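Local coordinates for amidase (Bacillus anthracis, PDB 5EWQ), which probably hydrolyses carboxylic amides to the acid and ammonia, as expected of an amidase-signature enzyme, at residues L191-G195 with A234-V238; M179-Y183 with D200-S204; V469-Y473 with K506-P510. All coordinates share one frame; numbering follows the deposited sequence.

How the contacts relate
Contact 1 sits between the other two: its centre is about 11 Å from that of contact 2 and about 11 Å from that of contact 3, while contacts 2 and 3 have centres about 21 Å apart and do not touch. Along the chain the segments of contacts 1 and 2 alternate (179-183, 191-195, 200-204, 234-238), so the two are interlaced; contact 3 comes later, from strand 466-473 to the tail beyond helix 491-503. Polar bonds from Asn192 and Gln236 tie contact 1 to contact 2, and Tyr194 and Ser237 tie it to contact 3. A connected path therefore runs from the probable catalytic loop to the C-terminal tail.

Contact 1. Residues L191-G195 with A234-V238; sequences LNPYG and AQQSV
Gln235 offers its backbone O to Asn192 ND2 at 2.9 Å, and the N-H points almost straight at it (161°). The oxygen lies nearly in the plane of the Asn192 amide, although the donor itself stands well above the plane of the Gln235 carbonyl. Asn192 reaches across because CG is anti to its backbone N (chi1 -167°). Its ND2 also donates to Asp200 O, while OD1 accepts from Tyr194 N at 3.0 Å, an Asx turn superposed on the type I beta turn from Asn192 to Gly195. Three bonds thus fix the rotation of this amide. The amide end of Gln235 turns to Glu478.

Gln236 comes next, with CG 3.6 Å from Asn192 ND2; the two side chains run antiparallel past one another, their amide planes 46° apart. Its OE1 lies 3.6 Å from Pro193 CD, the Gln236 chain running roughly perpendicular to the proline side chain, and is bonded to Thr210 OG1. NE2 donates to Thr201 O. The backbone O of Gln236 meets the edge of the Tyr194 ring, 3.1 Å from CE2.

Ser237 sets its CB 3.5 Å from Tyr194 OH. That hydroxyl is bonded to Lys509 O, and Ser237 OG to Tyr473 OH. The turn is thereby fastened to the chain where helix 230-235 gives way to strand 239-242, with helix 206-213 packing on Pro193 through Thr210 and on Gln236 through Ala209, and strand 479-485 touching Tyr194 and Ser237 through Pro479.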
# COMPACT_ATOMS: atom_id res chain seq x y z
N LEU A 191 -0.91 -8.51 -12.16
CA LEU A 191 -1.17 -9.93 -11.93
C LEU A 191 -0.71 -10.37 -10.54
O LEU A 191 0.30 -9.90 -10.03
CB LEU A 191 -0.50 -10.78 -13.00
CG LEU A 191 -0.96 -10.51 -14.44
CD1 LEU A 191 -0.30 -11.50 -15.39
CD2 LEU A 191 -2.47 -10.59 -14.55
N ASN A 192 -1.47 -11.28 -9.94
CA ASN A 192 -1.15 -11.80 -8.61
C ASN A 192 -0.07 -12.87 -8.71
O ASN A 192 -0.27 -13.90 -9.37
CB ASN A 192 -2.41 -12.35 -7.94
CG ASN A 192 -2.22 -12.62 -6.45
OD1 ASN A 192 -1.18 -13.13 -6.02
ND2 ASN A 192 -3.22 -12.26 -5.66
N PRO A 193 1.07 -12.64 -8.05
CA PRO A 193 2.24 -13.53 -8.11
C PRO A 193 1.96 -14.95 -7.59
O PRO A 193 2.74 -15.86 -7.88
CB PRO A 193 3.26 -12.83 -7.21
CG PRO A 193 2.46 -11.92 -6.34
CD PRO A 193 1.32 -11.47 -7.20
N TYR A 194 0.87 -15.13 -6.86
CA TYR A 194 0.52 -16.44 -6.33
C TYR A 194 -0.37 -17.22 -7.30
O TYR A 194 -0.68 -18.39 -7.07
CB TYR A 194 -0.18 -16.31 -4.98
CG TYR A 194 0.76 -15.95 -3.85
CD1 TYR A 194 1.43 -16.94 -3.15
CD2 TYR A 194 0.98 -14.63 -3.50
CE1 TYR A 194 2.30 -16.62 -2.12
CE2 TYR A 194 1.85 -14.30 -2.47
CZ TYR A 194 2.50 -15.30 -1.79
OH TYR A 194 3.36 -14.98 -0.76
N GLY A 195 -0.76 -16.57 -8.39
CA GLY A 195 -1.59 -17.20 -9.40
C GLY A 195 -2.21 -16.20 -10.35
O GLY A 195 -3.35 -15.78 -10.15
N ALA A 234 -3.67 -8.46 1.81
CA ALA A 234 -4.21 -9.75 2.22
C ALA A 234 -4.34 -10.70 1.03
O ALA A 234 -4.23 -11.91 1.17
CB ALA A 234 -5.55 -9.57 2.91
N GLN A 235 -4.58 -10.12 -0.14
CA GLN A 235 -4.81 -10.91 -1.35
C GLN A 235 -3.50 -11.39 -1.97
O GLN A 235 -3.50 -12.30 -2.81
CB GLN A 235 -5.61 -10.08 -2.36
CG GLN A 235 -6.18 -10.88 -3.53
CD GLN A 235 -7.20 -11.92 -3.09
OE1 GLN A 235 -7.78 -11.82 -2.01
NE2 GLN A 235 -7.42 -12.92 -3.94
N GLN A 236 -2.39 -10.79 -1.55
CA GLN A 236 -1.09 -11.16 -2.09
C GLN A 236 -0.12 -11.55 -0.97
O GLN A 236 1.10 -11.55 -1.17
CB GLN A 236 -0.51 -10.02 -2.93
CG GLN A 236 -1.42 -9.59 -4.06
CD GLN A 236 -0.77 -8.58 -4.98
OE1 GLN A 236 0.44 -8.60 -5.18
NE2 GLN A 236 -1.58 -7.69 -5.55
N SER A 237 -0.68 -11.87 0.19
CA SER A 237 0.08 -12.40 1.32
C SER A 237 1.25 -11.53 1.76
O SER A 237 2.38 -12.00 1.87
CB SER A 237 0.59 -13.81 0.99
OG SER A 237 1.18 -14.42 2.12
N VAL A 238 0.99 -10.25 1.99
CA VAL A 238 2.00 -9.34 2.51
C VAL A 238 1.42 -8.45 3.61
O VAL A 238 0.21 -8.43 3.82
CB VAL A 238 2.60 -8.44 1.41
CG1 VAL A 238 3.46 -9.26 0.45
CG2 VAL A 238 1.51 -7.70 0.66

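Contact 2. Residues M179-Y183 with D200-S204; sequences MPSGY and DTSGS
Ser181 and Ser202 bring the two irregular backbones closest, CA to CA 5.1 Å, where a type II beta turn from Pro180 to Tyr183 meets the glycine- and serine-rich loop 200-204. The closing bond of the turn, from Tyr183 N to Pro180 O, is weak. Gly182 holds its third position with phi 89°, a conformation that suits glycine.

Ser181 contributes most of what the turn buries. Its OG stands between the backbone N and the carbonyl carbon (chi1 58°), which brings it to Asp200 and Ser202: it makes a weak hydrogen bond to Asp200 OD1 at 3.2 Å and lies 3.3 Å from Ser202 N. The CB of the same residue packs against the peptide group that follows Ser202, 3.5 Å from Ser202 C.

Thr201 faces the turn with its hydroxyl. OG1 donates to Ser202 O at 3.1 Å, in the carbonyl plane and on a lone pair, which holds the threonine side chain against its own loop. The same OG1 comes within 3.6 Å of Gly182 CA, an approach made possible by the bare alpha carbon. Ser202 points its CB away from the turn, onto helix 230-235 at Ala231, Pro232 and Gln235. Outside the pair, Gln189 NE2 donates to Ser181 O, and Gly182 N is bonded to Ser169 OG.

Segment 200-204 closes with a cis peptide before Ser204, whose OG is bonded to both Lys122 NZ and Ser228 OG. The contact joins the Pro180-Tyr183 turn to the segment that leads into the probable catalytic centre. This matches the Ser-cisSer-Lys triad of the amidase-signature family, with Ser228 the likely nucleophile, Ser204 the likely cis-serine and Lys122 the likely lysine.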
# COMPACT_ATOMS: atom_id res chain seq x y z
N MSE A 179 -14.37 -2.17 -14.09
CA MSE A 179 -12.92 -2.24 -14.19
C MSE A 179 -12.34 -3.21 -13.17
O MSE A 179 -12.60 -3.08 -11.97
CB MSE A 179 -12.29 -0.86 -14.01
CG MSE A 179 -10.80 -0.82 -14.30
SE MSE A 179 -9.98 0.88 -13.81
CE MSE A 179 -10.15 0.74 -11.88
N PRO A 180 -11.54 -4.19 -13.64
CA PRO A 180 -10.89 -5.15 -12.75
C PRO A 180 -9.83 -4.48 -11.88
O PRO A 180 -9.18 -3.53 -12.32
CB PRO A 180 -10.25 -6.15 -13.72
CG PRO A 180 -10.04 -5.36 -14.97
CD PRO A 180 -11.21 -4.43 -15.05
N SER A 181 -9.66 -4.98 -10.66
CA SER A 181 -8.67 -4.44 -9.74
C SER A 181 -7.26 -4.70 -10.26
O SER A 181 -6.99 -5.76 -10.83
CB SER A 181 -8.84 -5.04 -8.35
OG SER A 181 -8.73 -6.45 -8.39
N GLY A 182 -6.37 -3.73 -10.07
CA GLY A 182 -5.00 -3.87 -10.52
C GLY A 182 -4.79 -3.38 -11.94
O GLY A 182 -3.67 -3.36 -12.45
N TYR A 183 -5.87 -2.97 -12.60
CA TYR A 183 -5.78 -2.46 -13.96
C TYR A 183 -5.58 -0.95 -13.98
O TYR A 183 -6.20 -0.22 -13.20
CB TYR A 183 -7.01 -2.83 -14.78
CG TYR A 183 -7.00 -2.25 -16.17
CD1 TYR A 183 -6.29 -2.87 -17.20
CD2 TYR A 183 -7.68 -1.08 -16.46
CE1 TYR A 183 -6.27 -2.33 -18.47
CE2 TYR A 183 -7.67 -0.53 -17.74
CZ TYR A 183 -6.96 -1.17 -18.74
OH TYR A 183 -6.94 -0.63 -20.01
N ASP A 200 -7.34 -12.70 -8.27
CA ASP A 200 -7.34 -11.25 -8.40
C ASP A 200 -6.24 -10.65 -7.54
O ASP A 200 -5.73 -11.31 -6.63
CB ASP A 200 -8.70 -10.66 -7.99
CG ASP A 200 -9.57 -10.34 -9.19
OD1 ASP A 200 -9.41 -9.24 -9.76
OD2 ASP A 200 -10.42 -11.18 -9.56
N THR A 201 -5.86 -9.41 -7.83
CA THR A 201 -4.81 -8.74 -7.07
C THR A 201 -5.40 -7.86 -5.98
O THR A 201 -4.69 -7.43 -5.07
CB THR A 201 -3.94 -7.86 -7.98
OG1 THR A 201 -4.76 -6.86 -8.61
CG2 THR A 201 -3.27 -8.69 -9.04
N SER A 202 -6.71 -7.61 -6.09
CA SER A 202 -7.40 -6.61 -5.28
C SER A 202 -6.80 -5.23 -5.53
O SER A 202 -5.89 -5.07 -6.35
CB SER A 202 -7.35 -6.96 -3.79
OG SER A 202 -7.98 -5.96 -3.01
N GLY A 203 -7.31 -4.22 -4.84
CA GLY A 203 -6.84 -2.86 -5.06
C GLY A 203 -7.04 -1.94 -3.87
O GLY A 203 -7.57 -2.36 -2.84
N SER A 204 -6.62 -0.69 -4.03
CA SER A 204 -6.06 -0.21 -5.29
C SER A 204 -4.54 -0.27 -5.31
O SER A 204 -3.92 -0.04 -6.35
CB SER A 204 -6.53 1.22 -5.56
OG SER A 204 -6.06 2.11 -4.57

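Contact 3. Residues V469-Y473 with K506-P510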
# COMPACT_ATOMS: atom_id res chain seq x y z
N VAL A 469 -1.97 -8.79 8.12
CA VAL A 469 -0.93 -9.80 8.33
C VAL A 469 -1.34 -11.11 7.66
O VAL A 469 -2.47 -11.58 7.85
CB VAL A 469 -0.67 -10.04 9.84
CG1 VAL A 469 0.38 -11.13 10.03
CG2 VAL A 469 -0.24 -8.76 10.52
N PRO A 470 -0.43 -11.70 6.86
CA PRO A 470 -0.68 -12.97 6.17
C PRO A 470 -1.22 -14.07 7.08
O PRO A 470 -0.53 -14.48 8.02
CB PRO A 470 0.71 -13.35 5.63
CG PRO A 470 1.38 -12.04 5.43
CD PRO A 470 0.89 -11.14 6.54
N ALA A 471 -2.43 -14.53 6.81
CA ALA A 471 -3.09 -15.51 7.67
C ALA A 471 -3.03 -16.92 7.07
O ALA A 471 -3.45 -17.88 7.72
CB ALA A 471 -4.53 -15.11 7.92
N GLY A 472 -2.52 -17.03 5.85
CA GLY A 472 -2.37 -18.33 5.22
C GLY A 472 -2.96 -18.40 3.82
O GLY A 472 -3.09 -17.39 3.13
N TYR A 473 -3.32 -19.62 3.41
CA TYR A 473 -3.84 -19.85 2.07
C TYR A 473 -4.97 -20.88 2.12
O TYR A 473 -4.87 -21.89 2.82
CB TYR A 473 -2.73 -20.33 1.13
CG TYR A 473 -1.47 -19.50 1.21
CD1 TYR A 473 -1.30 -18.37 0.42
CD2 TYR A 473 -0.44 -19.84 2.08
CE1 TYR A 473 -0.15 -17.61 0.49
CE2 TYR A 473 0.72 -19.09 2.16
CZ TYR A 473 0.85 -17.97 1.36
OH TYR A 473 2.00 -17.21 1.44
N LYS A 506 3.60 -17.67 11.28
CA LYS A 506 4.42 -17.77 10.07
C LYS A 506 3.67 -18.41 8.91
O LYS A 506 4.02 -19.51 8.47
CB LYS A 506 5.70 -18.56 10.36
CG LYS A 506 6.65 -17.88 11.34
CD LYS A 506 7.90 -18.72 11.56
CE LYS A 506 8.88 -18.04 12.49
NZ LYS A 506 10.09 -18.87 12.73
N ASN A 507 2.64 -17.73 8.43
CA ASN A 507 1.81 -18.26 7.36
C ASN A 507 2.34 -17.93 5.97
O ASN A 507 2.06 -18.64 5.00
CB ASN A 507 0.38 -17.75 7.49
CG ASN A 507 -0.26 -18.13 8.81
OD1 ASN A 507 -0.69 -19.26 9.00
ND2 ASN A 507 -0.33 -17.17 9.73
N ARG A 508 3.10 -16.84 5.87
CA ARG A 508 3.54 -16.35 4.57
C ARG A 508 4.57 -17.26 3.92
O ARG A 508 5.62 -17.56 4.50
CB ARG A 508 4.13 -14.94 4.70
CG ARG A 508 4.17 -14.18 3.38
CD ARG A 508 5.08 -12.97 3.46
NE ARG A 508 6.41 -13.26 2.94
CZ ARG A 508 6.76 -13.12 1.66
NH1 ARG A 508 5.87 -12.69 0.78
NH2 ARG A 508 7.99 -13.42 1.27
N LYS A 509 4.27 -17.70 2.70
CA LYS A 509 5.22 -18.46 1.89
C LYS A 509 5.55 -17.68 0.63
O LYS A 509 4.67 -17.11 -0.01
CB LYS A 509 4.65 -19.83 1.52
CG LYS A 509 4.47 -20.78 2.69
CD LYS A 509 3.99 -22.14 2.21
CE LYS A 509 3.83 -23.13 3.35
NZ LYS A 509 3.39 -24.46 2.88
N PRO A 510 6.85 -17.63 0.26
CA PRO A 510 7.29 -16.97 -0.97
C PRO A 510 6.63 -17.57 -2.20
O PRO A 510 6.60 -18.80 -2.35
CB PRO A 510 8.80 -17.22 -0.98
CG PRO A 510 9.16 -17.44 0.45
CD PRO A 510 7.98 -18.15 1.05
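The Tyr473 ring has Lys509 N at its edge, in the ring plane: this backbone N-H donates to Tyr473 OH at 2.6 Å and nearly straight (169°). Asn507 O approaches the ring obliquely, 3.2 Å from Tyr473 CE2, and the Tyr194 ring meets that of Tyr473 with the planes about 40° apart. The second flat group, the amide of Asn507, lies against the strand backbone. Its ND2 donates to Pro470 O at 3.2 Å, a bent bond (136°) with the acceptor tilted out of the amide plane. Asn507 OD1 sits 3.3 Å from Ala471 O, another acceptor; its bond to Lys334 NZ probably offsets the repulsion.

The Pro470 ring and the Arg508 chain run alongside each other in the same sense, with Pro470 CB 3.9 Å from Arg508 CB. Further out the arginine chain bends near its end, and NH2 is bonded to Asn47 OD1.

Ala471 and Gly472 form a classic beta bulge opposite Val480, and Asn507 CB rests 3.4 Å from Gly472 N. The C-terminal tail thus binds the end of strand 466-473, which runs between strands 239-242 and 479-485 in the large mixed sheet, while Tyr501 of helix 491-503 packs on Asn507.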